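Local structure of sugar ABC transporter (Sugar-binding protein) (Bacillus halodurans, 4YO7) at residues I48-S53 with A104-P109; S153-M158 with N190-E195; T279-A284 with P310-T315. The protein binds myo-inositol in the cleft between its two lobes and probably serves as the solute-binding component of an ABC sugar importer. All coordinates share one frame; numbering follows the deposited sequence.

Contact 1: I48-S53 with A104-P109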
loop_
_atom_site.group_PDB
_atom_site.type_symbol
_atom_site.label_atom_id
_atom_site.label_comp_id
_atom_site.label_asym_id
_atom_site.label_seq_id
_atom_site.Cartn_x
_atom_site.Cartn_y
_atom_site.Cartn_z
ATOM N N ILE A 48 -12.789 -19.115 -5.671
ATOM C CA ILE A 48 -11.868 -18.350 -4.856
ATOM C C ILE A 48 -12.610 -17.183 -4.231
ATOM O O ILE A 48 -13.278 -16.435 -4.931
ATOM C CB ILE A 48 -10.666 -17.867 -5.671
ATOM C CG1 ILE A 48 -9.790 -19.072 -6.020
ATOM C CG2 ILE A 48 -9.833 -16.838 -4.895
ATOM C CD1 ILE A 48 -8.658 -18.792 -6.994
ATOM N N GLY A 49 -12.462 -17.038 -2.913
ATOM C CA GLY A 49 -13.063 -15.926 -2.197
ATOM C C GLY A 49 -12.012 -14.858 -1.950
ATOM O O GLY A 49 -10.942 -15.167 -1.491
ATOM N N VAL A 50 -12.341 -13.610 -2.261
ATOM C CA VAL A 50 -11.427 -12.488 -2.080
ATOM C C VAL A 50 -12.065 -11.452 -1.176
ATOM O O VAL A 50 -13.219 -11.087 -1.385
ATOM C CB VAL A 50 -11.102 -11.845 -3.423
ATOM C CG1 VAL A 50 -10.091 -10.698 -3.293
ATOM C CG2 VAL A 50 -10.575 -12.906 -4.350
ATOM N N SER A 51 -11.324 -10.993 -0.177
ATOM C CA SER A 51 -11.772 -9.878 0.655
ATOM C C SER A 51 -10.712 -8.798 0.657
ATOM O O SER A 51 -9.668 -8.961 1.278
ATOM C CB SER A 51 -12.070 -10.329 2.083
ATOM O OG SER A 51 -12.422 -9.216 2.917
ATOM N N ILE A 52 -11.005 -7.697 -0.043
ATOM C CA ILE A 52 -10.091 -6.569 -0.084
ATOM C C ILE A 52 -10.480 -5.622 1.053
ATOM O O ILE A 52 -11.645 -5.528 1.388
ATOM C CB ILE A 52 -10.115 -5.873 -1.463
ATOM C CG1 ILE A 52 -8.899 -4.962 -1.639
ATOM C CG2 ILE A 52 -11.426 -5.124 -1.707
ATOM C CD1 ILE A 52 -8.629 -4.599 -3.083
ATOM N N SER A 53 -9.512 -4.964 1.681
ATOM C CA SER A 53 -9.834 -4.097 2.825
ATOM C C SER A 53 -10.812 -2.982 2.472
ATOM O O SER A 53 -11.714 -2.701 3.250
ATOM C CB SER A 53 -8.559 -3.481 3.437
ATOM O OG SER A 53 -7.906 -2.636 2.520
ATOM N N ALA A 104 -9.682 -21.547 -2.357
ATOM C CA ALA A 104 -8.633 -20.674 -1.833
ATOM C C ALA A 104 -9.238 -19.341 -1.474
ATOM O O ALA A 104 -10.285 -18.960 -1.990
ATOM C CB ALA A 104 -7.492 -20.480 -2.830
ATOM N N ILE A 105 -8.556 -18.640 -0.567
ATOM C CA ILE A 105 -8.976 -17.326 -0.091
ATOM C C ILE A 105 -7.833 -16.341 -0.293
ATOM O O ILE A 105 -6.692 -16.660 -0.024
ATOM C CB ILE A 105 -9.384 -17.373 1.380
ATOM C CG1 ILE A 105 -10.652 -18.225 1.502
ATOM C CG2 ILE A 105 -9.616 -15.975 1.941
ATOM C CD1 ILE A 105 -11.042 -18.567 2.925
ATOM N N ILE A 106 -8.177 -15.155 -0.785
ATOM C CA ILE A 106 -7.254 -14.017 -0.853
ATOM C C ILE A 106 -7.779 -12.960 0.108
ATOM O O ILE A 106 -8.931 -12.527 -0.018
ATOM C CB ILE A 106 -7.132 -13.402 -2.272
ATOM C CG1 ILE A 106 -6.682 -14.451 -3.287
ATOM C CG2 ILE A 106 -6.168 -12.201 -2.246
ATOM C CD1 ILE A 106 -6.760 -13.968 -4.731
ATOM N N VAL A 107 -6.932 -12.552 1.061
ATOM C CA VAL A 107 -7.245 -11.448 1.981
ATOM C C VAL A 107 -6.205 -10.334 1.916
ATOM O O VAL A 107 -5.010 -10.582 1.926
ATOM C CB VAL A 107 -7.323 -11.919 3.449
ATOM C CG1 VAL A 107 -7.502 -10.742 4.418
ATOM C CG2 VAL A 107 -8.463 -12.887 3.619
ATOM N N ASN A 108 -6.711 -9.111 1.845
ATOM C CA ASN A 108 -5.963 -7.873 2.079
ATOM C C ASN A 108 -6.401 -7.308 3.478
ATOM O O ASN A 108 -7.487 -6.760 3.587
ATOM C CB ASN A 108 -6.286 -6.942 0.902
ATOM C CG ASN A 108 -5.807 -5.544 1.084
ATOM O OD1 ASN A 108 -6.608 -4.632 1.192
ATOM N ND2 ASN A 108 -4.484 -5.342 1.042
ATOM N N PRO A 109 -5.611 -7.533 4.559
ATOM C CA PRO A 109 -6.202 -7.375 5.906
ATOM C C PRO A 109 -6.512 -5.952 6.322
ATOM O O PRO A 109 -5.689 -5.076 6.151
ATOM C CB PRO A 109 -5.135 -7.913 6.860
ATOM C CG PRO A 109 -4.022 -8.416 6.024
ATOM C CD PRO A 109 -4.309 -8.238 4.589
#
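Ser-53 and Asn-108 meet where two neighbouring parallel strands, 48-52 and 104-107, run out into loops at the C-terminal edge of their sheet. Behind them the backbones pair in regular parallel fashion, with Gly-49 and Ser-51 each donating to and accepting from the second strand; the bond from Ile-106 N to Gly-49 O measures 2.9 Å. The last rung, from Asn-108 N to Ser-51 O, is almost straight at 175° and leads directly into the side chain of Asn-108. Its CB lies 3.9 Å from Ile-52 CA. CG, anti to the backbone N (chi1 170°), carries the amide across to the first loop residue after strand 48-52, where OD1 is gripped twice by one residue. Ser-53 N lies in the amide plane on a lone pair, 3.0 Å from OD1, whereas Ser-53 OG donates to the same OD1 at 2.7 Å from a position tilted out of that plane. ND2 bonds to Ala-132 O on the next strand, so both ends of the amide are held and its rotation is fixed. A leucine in this place would probably leave the buried Ser-53 N and OG without their shared acceptor and free the loop to shift. Along the strands, Val-50 and Ile-106 lie side by side, CG2 to CD1 4.0 Å. This is the core of a Rossmann-like lobe: strand 76-82 pairs with the other edge of 48-52, helix 284-299 covers Ile-48, Ala-104 and Ile-106, and helix 57-70 packs against Ile-52 and Ser-53.

Contact 2: S153-M158 with N190-E195. With NA (sodium ion), chain G.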
loop_
_atom_site.group_PDB
_atom_site.type_symbol
_atom_site.label_atom_id
_atom_site.label_comp_id
_atom_site.label_asym_id
_atom_site.label_seq_id
_atom_site.Cartn_x
_atom_site.Cartn_y
_atom_site.Cartn_z
ATOM N N SER A 153 10.343 0.983 0.671
ATOM C CA SER A 153 9.787 2.203 0.083
ATOM C C SER A 153 10.102 3.457 0.924
ATOM O O SER A 153 10.376 4.530 0.358
ATOM C CB SER A 153 8.277 2.074 -0.158
ATOM O OG SER A 153 7.473 2.006 0.993
ATOM N N GLY A 154 10.097 3.332 2.255
ATOM C CA GLY A 154 10.443 4.462 3.106
ATOM C C GLY A 154 11.918 4.818 2.990
ATOM O O GLY A 154 12.286 6.000 2.974
ATOM N N LEU A 155 12.773 3.798 2.850
ATOM C CA LEU A 155 14.207 4.025 2.649
ATOM C C LEU A 155 14.479 4.697 1.297
ATOM O O LEU A 155 15.238 5.665 1.221
ATOM C CB LEU A 155 14.975 2.716 2.751
ATOM C CG LEU A 155 15.064 2.044 4.120
ATOM C CD1 LEU A 155 15.512 0.608 3.968
ATOM C CD2 LEU A 155 16.036 2.777 5.016
ATOM N N LEU A 156 13.837 4.218 0.240
ATOM C CA LEU A 156 14.056 4.772 -1.104
ATOM C C LEU A 156 13.595 6.213 -1.162
ATOM O O LEU A 156 14.294 7.073 -1.690
ATOM C CB LEU A 156 13.320 3.947 -2.159
ATOM C CG LEU A 156 13.902 2.582 -2.522
ATOM C CD1 LEU A 156 12.883 1.800 -3.363
ATOM C CD2 LEU A 156 15.247 2.694 -3.278
ATOM N N GLN A 157 12.408 6.455 -0.607
ATOM C CA GLN A 157 11.796 7.770 -0.588
ATOM C C GLN A 157 12.688 8.781 0.114
ATOM O O GLN A 157 12.968 9.857 -0.405
ATOM C CB GLN A 157 10.431 7.686 0.123
ATOM C CG GLN A 157 9.699 8.974 0.217
ATOM C CD GLN A 157 8.481 8.859 1.109
ATOM O OE1 GLN A 157 8.535 8.241 2.190
ATOM N NE2 GLN A 157 7.370 9.445 0.678
HETATM N N MSE A 158 13.121 8.438 1.324
HETATM C CA MSE A 158 13.842 9.396 2.138
HETATM C C MSE A 158 15.298 9.523 1.717
HETATM O O MSE A 158 15.899 10.580 1.885
HETATM C CB MSE A 158 13.739 9.010 3.618
HETATM C CG MSE A 158 14.209 10.057 4.570
HETATM SE SE MSE A 158 13.158 11.711 4.522
HETATM C CE MSE A 158 14.595 12.998 4.488
ATOM N N ASN A 190 11.950 5.910 6.711
ATOM C CA ASN A 190 12.246 7.344 6.689
ATOM C C ASN A 190 13.212 7.702 7.822
ATOM O O ASN A 190 14.229 8.374 7.621
ATOM C CB ASN A 190 11.005 8.205 6.869
ATOM C CG ASN A 190 10.044 8.161 5.694
ATOM O OD1 ASN A 190 10.375 7.765 4.561
ATOM N ND2 ASN A 190 8.847 8.624 5.953
ATOM N N LYS A 191 12.864 7.270 9.036
ATOM C CA LYS A 191 13.669 7.632 10.196
ATOM C C LYS A 191 15.069 7.027 10.178
ATOM O O LYS A 191 15.999 7.616 10.737
ATOM C CB LYS A 191 12.941 7.252 11.482
ATOM C CG LYS A 191 11.715 8.130 11.692
ATOM C CD LYS A 191 11.072 7.949 13.055
ATOM C CE LYS A 191 9.910 8.917 13.254
ATOM N NZ LYS A 191 9.374 8.882 14.652
ATOM N N GLN A 192 15.239 5.871 9.549
ATOM C CA GLN A 192 16.571 5.272 9.470
ATOM C C GLN A 192 17.484 6.138 8.615
ATOM O O GLN A 192 18.680 6.269 8.926
ATOM C CB GLN A 192 16.497 3.849 8.930
ATOM C CG GLN A 192 16.049 2.847 10.014
ATOM C CD GLN A 192 16.019 1.406 9.535
ATOM O OE1 GLN A 192 16.524 1.085 8.460
ATOM N NE2 GLN A 192 15.441 0.523 10.352
ATOM N N ILE A 193 16.932 6.756 7.568
ATOM C CA ILE A 193 17.726 7.647 6.723
ATOM C C ILE A 193 17.975 8.944 7.479
ATOM O O ILE A 193 19.071 9.519 7.444
ATOM C CB ILE A 193 17.041 7.966 5.366
ATOM C CG1 ILE A 193 16.825 6.701 4.521
ATOM C CG2 ILE A 193 17.842 9.032 4.589
ATOM C CD1 ILE A 193 18.081 5.884 4.219
ATOM N N ILE A 194 16.955 9.432 8.164
ATOM C CA ILE A 194 17.070 10.701 8.853
ATOM C C ILE A 194 18.140 10.593 9.941
ATOM O O ILE A 194 18.885 11.541 10.176
ATOM C CB ILE A 194 15.697 11.137 9.428
ATOM C CG1 ILE A 194 14.793 11.596 8.280
ATOM C CG2 ILE A 194 15.872 12.257 10.465
ATOM C CD1 ILE A 194 13.289 11.687 8.613
ATOM N N GLU A 195 18.231 9.427 10.581
ATOM C CA GLU A 195 19.184 9.211 11.676
ATOM C C GLU A 195 20.630 9.096 11.169
ATOM O O GLU A 195 21.578 9.245 11.944
ATOM C CB GLU A 195 18.791 7.971 12.477
ATOM C CG GLU A 195 17.577 8.264 13.378
ATOM C CD GLU A 195 16.868 7.021 13.895
ATOM O OE1 GLU A 195 17.416 5.905 13.758
ATOM O OE2 GLU A 195 15.747 7.166 14.437
HETATM NA NA NA G . 19.312 13.251 11.875
HETATM O O HOH W 1 21.225 12.178 12.835
HETATM O O HOH W 2 19.908 14.875 13.665
HETATM O O HOH W 3 17.759 12.481 13.470
#
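Two helices of one lobe, 150-164 and 181-195, pack here through apolar side chains, their short segments crossing at -43° with axes 8.0 Å apart. The approach is close where the first helix offers no side chain: Gly-154 CA lies 4.9 Å from Asn-190 CA. From there the helices diverge, and larger side chains fill the widening gap. Met-158, present as selenomethionine, does most of this. With its CG anti to the backbone N (chi1 -169°) and the chain bent beyond, it runs past Ile-193 in the opposite direction, CG reaching 3.6 Å from Ile-193 CB, and then lies across Ile-194 at about a right angle, CE 4.0 Å from Ile-194 CG1. Toward the more open side, Leu-155 and Ile-193 meet slantwise through their methyl ends, CD2 to CD1 at 3.8 Å, while Gln-192 borders the same leucine methyl and turns its amide nitrogen back to Glu-188 of its own helix. Gln-157 reaches to the side chain of Asn-190 and also gives its NE2 to Ala-234 O, joining the helix pair to the end of strand 231-234. Near its C-terminal part the second helix carries a sodium ion: Ile-194 O binds it at 2.5 Å, three waters and the carbonyls of His-197 and Leu-200 complete the site, and the metal ties this part of the helix to the start of strand 200-207. Beneath the pair runs the parallel sheet of this lobe, with Ile-171 and Ile-173 of strand 169-175 and Val-233 of strand 231-234 receiving Met-158, Asn-190 and Ile-194.

Contact 3: T279-A284 with P310-T315. With INS (1,2,3,4,5,6-hexahydroxy-cyclohexane), chain F.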
loop_
_atom_site.group_PDB
_atom_site.type_symbol
_atom_site.label_atom_id
_atom_site.label_comp_id
_atom_site.label_asym_id
_atom_site.label_seq_id
_atom_site.Cartn_x
_atom_site.Cartn_y
_atom_site.Cartn_z
ATOM N N THR A 279 8.251 10.108 -5.648
ATOM C CA THR A 279 7.373 9.058 -5.194
ATOM C C THR A 279 8.069 7.737 -5.429
ATOM O O THR A 279 9.238 7.695 -5.816
ATOM C CB THR A 279 5.955 9.130 -5.860
ATOM O OG1 THR A 279 5.102 8.122 -5.299
ATOM C CG2 THR A 279 5.987 8.952 -7.355
ATOM N N VAL A 280 7.370 6.662 -5.107
ATOM C CA VAL A 280 7.934 5.335 -5.165
ATOM C C VAL A 280 6.885 4.391 -5.733
ATOM O O VAL A 280 5.824 4.213 -5.149
ATOM C CB VAL A 280 8.392 4.844 -3.780
ATOM C CG1 VAL A 280 9.043 3.459 -3.896
ATOM C CG2 VAL A 280 9.356 5.840 -3.133
ATOM N N PHE A 281 7.195 3.789 -6.888
ATOM C CA PHE A 281 6.255 2.898 -7.552
ATOM C C PHE A 281 6.008 1.633 -6.758
ATOM O O PHE A 281 6.946 0.920 -6.408
ATOM C CB PHE A 281 6.785 2.558 -8.949
ATOM C CG PHE A 281 5.970 1.526 -9.699
ATOM C CD1 PHE A 281 4.731 1.846 -10.229
ATOM C CD2 PHE A 281 6.478 0.245 -9.920
ATOM C CE1 PHE A 281 3.997 0.894 -10.930
ATOM C CE2 PHE A 281 5.751 -0.693 -10.624
ATOM C CZ PHE A 281 4.519 -0.365 -11.130
ATOM N N GLN A 282 4.720 1.385 -6.484
ATOM C CA GLN A 282 4.230 0.123 -5.959
ATOM C C GLN A 282 3.357 -0.490 -7.052
ATOM O O GLN A 282 2.464 0.152 -7.593
ATOM C CB GLN A 282 3.432 0.304 -4.657
ATOM C CG GLN A 282 3.236 -1.022 -3.950
ATOM C CD GLN A 282 2.405 -1.023 -2.701
ATOM O OE1 GLN A 282 2.244 -2.077 -2.097
ATOM N NE2 GLN A 282 1.847 0.109 -2.317
ATOM N N ASP A 283 3.636 -1.738 -7.371
ATOM C CA ASP A 283 3.061 -2.374 -8.549
ATOM C C ASP A 283 1.704 -2.985 -8.226
ATOM O O ASP A 283 1.607 -4.180 -7.915
ATOM C CB ASP A 283 4.027 -3.429 -9.057
ATOM C CG ASP A 283 3.624 -4.017 -10.404
ATOM O OD1 ASP A 283 2.609 -3.605 -10.998
ATOM O OD2 ASP A 283 4.363 -4.900 -10.881
ATOM N N ALA A 284 0.661 -2.159 -8.320
ATOM C CA ALA A 284 -0.697 -2.607 -8.047
ATOM C C ALA A 284 -1.120 -3.744 -8.981
ATOM O O ALA A 284 -1.718 -4.743 -8.528
ATOM C CB ALA A 284 -1.681 -1.438 -8.164
ATOM N N PRO A 310 9.437 -5.659 -6.208
ATOM C CA PRO A 310 10.203 -4.507 -5.734
ATOM C C PRO A 310 9.458 -3.192 -5.840
ATOM O O PRO A 310 8.668 -2.987 -6.749
ATOM C CB PRO A 310 11.425 -4.470 -6.659
ATOM C CG PRO A 310 11.490 -5.792 -7.290
ATOM C CD PRO A 310 10.093 -6.326 -7.352
ATOM N N TYR A 311 9.706 -2.324 -4.873
ATOM C CA TYR A 311 9.423 -0.911 -5.001
ATOM C C TYR A 311 10.480 -0.253 -5.913
ATOM O O TYR A 311 11.629 -0.707 -5.937
ATOM C CB TYR A 311 9.458 -0.239 -3.638
ATOM C CG TYR A 311 8.242 -0.374 -2.756
ATOM C CD1 TYR A 311 7.099 0.369 -3.009
ATOM C CD2 TYR A 311 8.268 -1.170 -1.630
ATOM C CE1 TYR A 311 6.006 0.312 -2.171
ATOM C CE2 TYR A 311 7.170 -1.248 -0.784
ATOM C CZ TYR A 311 6.046 -0.488 -1.067
ATOM O OH TYR A 311 4.963 -0.524 -0.233
ATOM N N GLU A 312 10.110 0.806 -6.638
ATOM C CA GLU A 312 11.053 1.520 -7.519
ATOM C C GLU A 312 10.948 3.029 -7.346
ATOM O O GLU A 312 9.863 3.599 -7.437
ATOM C CB GLU A 312 10.803 1.153 -8.989
ATOM C CG GLU A 312 10.796 -0.355 -9.261
ATOM C CD GLU A 312 10.493 -0.712 -10.709
ATOM O OE1 GLU A 312 10.720 0.123 -11.608
ATOM O OE2 GLU A 312 10.033 -1.848 -10.950
ATOM N N LEU A 313 12.084 3.685 -7.135
ATOM C CA LEU A 313 12.103 5.134 -6.977
ATOM C C LEU A 313 11.652 5.819 -8.254
ATOM O O LEU A 313 12.109 5.472 -9.343
ATOM C CB LEU A 313 13.506 5.620 -6.608
ATOM C CG LEU A 313 13.667 7.129 -6.430
ATOM C CD1 LEU A 313 12.881 7.640 -5.215
ATOM C CD2 LEU A 313 15.140 7.487 -6.311
ATOM N N VAL A 314 10.765 6.804 -8.119
ATOM C CA VAL A 314 10.329 7.603 -9.258
ATOM C C VAL A 314 10.647 9.081 -9.033
ATOM O O VAL A 314 10.292 9.659 -7.990
ATOM C CB VAL A 314 8.818 7.457 -9.519
ATOM C CG1 VAL A 314 8.433 8.187 -10.818
ATOM C CG2 VAL A 314 8.411 5.985 -9.574
ATOM N N THR A 315 11.315 9.681 -10.008
ATOM C CA THR A 315 11.648 11.101 -9.965
ATOM C C THR A 315 11.321 11.699 -11.330
ATOM O O THR A 315 11.028 10.969 -12.266
ATOM C CB THR A 315 13.137 11.340 -9.631
ATOM O OG1 THR A 315 13.952 10.928 -10.736
ATOM C CG2 THR A 315 13.546 10.576 -8.375
HETATM C C1 INS F . -3.202 1.150 1.364
HETATM C C2 INS F . -3.228 2.355 0.429
HETATM C C3 INS F . -1.808 2.907 0.299
HETATM C C4 INS F . -0.847 1.848 -0.255
HETATM C C5 INS F . -0.866 0.614 0.672
HETATM C C6 INS F . -2.285 0.078 0.801
HETATM O O1 INS F . -4.534 0.580 1.496
HETATM O O2 INS F . -3.688 1.908 -0.844
HETATM O O3 INS F . -1.890 4.055 -0.597
HETATM O O4 INS F . 0.492 2.364 -0.260
HETATM O O5 INS F . -0.052 -0.409 0.073
HETATM O O6 INS F . -2.255 -1.054 1.754
HETATM O O HOH W 4 5.925 -2.827 -5.977
#
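Val-280 and Tyr-311 touch at the end of a short antiparallel two-stranded sheet, 279-281 with 312-314, Tyr-311 lying just ahead of the second strand, by the cleft between the lobes of this type I periplasmic binding fold. Thr-279 with Val-314 and Phe-281 with Glu-312 are hydrogen-bonded pairs, whereas Val-280 with Leu-313 is a non-hydrogen-bonded one; Phe-281 N to Glu-312 O is 2.7 Å. The close-packed part lies toward the ligand. Val-280 CG1 presses on Tyr-311 CB at 3.7 Å, and Gln-282 runs alongside the tyrosine ring, CG 3.6 Å from CE1, the amide and ring planes 42° apart. With CG anti to the backbone N (chi1 -166°) and the chain extended beyond it, Gln-282 carries its amide into the inositol pocket, where OE1 is held by Gln-287 and Tyr-311 OH bonds to Arg-186. On the sheet face bearing Thr-279, Phe-281, Glu-312 and Val-314, Val-314 CG2 rests 3.8 Å from Phe-281 CB; Glu-312, partly exposed, rims this face and sends its carboxylate to Tyr-322 OH. The loose part is the Pro-310 end: at the exposed Pro-310 a water bridges the two segments, accepting from Asp-283 N and donating to Pro-310 O, both at 2.9 Å. Asp-283 also caps helix 284-299. In the pocket, Gln-282 NE2 donates to inositol O5 at 3.1 Å and 164°, and more weakly to O4.

How the contacts relate
From the N terminus, contact 1 comes first: leaving strand 46-52, the chain makes a helix, a strand and another helix before 104-109 returns beside it. The three loops follow in series, none nesting or crossing. Contact 2 closes the next, joining two helices of the second lobe around the intervening strand 169-175. Contact 3 closes the last after helix 284-299, part of the first lobe, so its loop leaves the second lobe and comes back. Contacts 2 and 3 touch, Ser-153 CB lying 3.5 Å from Tyr-311 CE1, whereas contact 1 stands across the chain's centre, about 8 Å from contact 3 at the nearest atoms, with inositol close to both.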